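Long-range contact in suppressor of RNA silencing p3 (Rice hoja blanca virus, PDB 3AJF), which suppresses RNA silencing in the host, presumably by binding double-stranded RNA, and is represented here by its helical domain: residues T9-P14 / L80-S85. Numbering follows the deposited sequence.
Sequences TCKDLP and LVSTYS
Cys10 and Thr83 make the closest approach in this contact, the sulfur SG of Cys10 lying 3.3 Å from the methyl CG2 of Thr83. The cysteine side chain reaches from the short strand 9-10 to helix 74-85 because its chi1 of 167° turns SG away from the backbone N, and there a disulfide joins it to Cys79. That bond brings the sulfur to the start of 80-85, and CB of Cys10 meets the branch CD2 of Leu80 at 4.2 Å, adding a loose apolar touch on the buried side. The segment 9-14 is a small antiparallel beta hairpin whose type I' turn runs from Cys10 to Leu13, closed by two backbone hydrogen bonds, N of each to O of the other; in a mainly helical domain, it illustrates how a disulfide can fasten a short hairpin to a helix across a small interface. The outer side is looser. Lys11, an exposed residue within the turn, extends its chain past Thr83, the two side chains running in opposite directions, and its CD comes 3.6 Å from the same CG2 that touches the sulfur. Beyond, its NZ lies 3.9 Å from OG of Ser82, a hydroxyl already hydrogen-bonded to Ser82 of the second subunit of the homodimer.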
# COMPACT_ATOMS: atom_id res chain seq x y z
N THR A 9 -5.54 6.70 16.33
CA THR A 9 -5.70 5.31 15.91
C THR A 9 -6.00 5.14 14.42
O THR A 9 -6.64 5.98 13.79
CB THR A 9 -6.75 4.52 16.76
OG1 THR A 9 -8.05 5.09 16.58
CG2 THR A 9 -6.37 4.47 18.26
N CYS A 10 -5.51 4.03 13.88
CA CYS A 10 -5.83 3.57 12.53
C CYS A 10 -6.53 2.25 12.74
O CYS A 10 -5.93 1.33 13.29
CB CYS A 10 -4.52 3.33 11.75
SG CYS A 10 -4.69 2.41 10.17
N LYS A 11 -7.80 2.14 12.36
CA LYS A 11 -8.54 0.88 12.55
C LYS A 11 -8.44 0.44 14.02
O LYS A 11 -8.29 -0.75 14.32
CB LYS A 11 -7.99 -0.22 11.62
CG LYS A 11 -8.40 -0.12 10.13
CD LYS A 11 -7.67 -1.22 9.34
CE LYS A 11 -8.32 -1.52 7.98
NZ LYS A 11 -8.13 -2.97 7.55
N ASP A 12 -8.51 1.41 14.92
CA ASP A 12 -8.47 1.18 16.37
C ASP A 12 -7.10 0.77 16.94
O ASP A 12 -6.98 0.49 18.14
CB ASP A 12 -9.60 0.23 16.83
CG ASP A 12 -10.99 0.85 16.69
OD1 ASP A 12 -11.19 2.00 17.15
OD2 ASP A 12 -11.88 0.20 16.10
N LEU A 13 -6.08 0.77 16.08
CA LEU A 13 -4.72 0.47 16.48
C LEU A 13 -3.97 1.79 16.65
O LEU A 13 -3.99 2.62 15.73
CB LEU A 13 -4.01 -0.37 15.41
CG LEU A 13 -4.62 -1.67 14.87
CD1 LEU A 13 -3.82 -2.20 13.65
CD2 LEU A 13 -4.72 -2.75 15.94
N PRO A 14 -3.32 2.00 17.80
CA PRO A 14 -2.53 3.19 18.08
C PRO A 14 -1.37 3.39 17.10
O PRO A 14 -0.62 2.45 16.81
CB PRO A 14 -1.99 2.93 19.48
CG PRO A 14 -3.01 1.99 20.11
CD PRO A 14 -3.37 1.09 18.97
N LEU A 80 -1.50 1.80 8.15
CA LEU A 80 -1.57 3.01 7.31
C LEU A 80 -1.54 2.65 5.80
O LEU A 80 -2.36 3.16 5.00
CB LEU A 80 -0.39 3.94 7.65
CG LEU A 80 -0.39 4.54 9.07
CD1 LEU A 80 0.86 5.42 9.30
CD2 LEU A 80 -1.70 5.33 9.29
N VAL A 81 -0.64 1.74 5.43
CA VAL A 81 -0.57 1.30 4.05
C VAL A 81 -1.91 0.71 3.62
O VAL A 81 -2.47 1.06 2.57
CB VAL A 81 0.60 0.30 3.77
CG1 VAL A 81 0.43 -0.31 2.37
CG2 VAL A 81 1.87 1.01 3.80
N SER A 82 -2.41 -0.21 4.45
CA SER A 82 -3.59 -0.97 4.16
C SER A 82 -4.79 -0.03 4.04
O SER A 82 -5.59 -0.14 3.07
CB SER A 82 -3.76 -2.05 5.24
OG SER A 82 -5.06 -2.57 5.23
N THR A 83 -4.92 0.91 4.98
CA THR A 83 -6.04 1.85 4.97
C THR A 83 -5.99 2.93 3.89
O THR A 83 -7.02 3.24 3.28
CB THR A 83 -6.32 2.52 6.38
OG1 THR A 83 -5.27 3.42 6.70
CG2 THR A 83 -6.34 1.52 7.43
N TYR A 84 -4.81 3.50 3.63
CA TYR A 84 -4.75 4.61 2.68
C TYR A 84 -4.83 4.10 1.25
O TYR A 84 -5.30 4.82 0.37
CB TYR A 84 -3.53 5.49 2.94
CG TYR A 84 -3.86 6.44 4.06
CD1 TYR A 84 -3.53 6.14 5.38
CD2 TYR A 84 -4.59 7.61 3.81
CE1 TYR A 84 -3.88 6.98 6.43
CE2 TYR A 84 -4.97 8.46 4.87
CZ TYR A 84 -4.61 8.14 6.16
OH TYR A 84 -4.98 8.98 7.18
N SER A 85 -4.41 2.85 1.03
CA SER A 85 -4.59 2.23 -0.30
C SER A 85 -6.06 2.17 -0.70
O SER A 85 -6.40 2.20 -1.90
CB SER A 85 -3.91 0.85 -0.37
OG SER A 85 -4.58 -0.06 0.48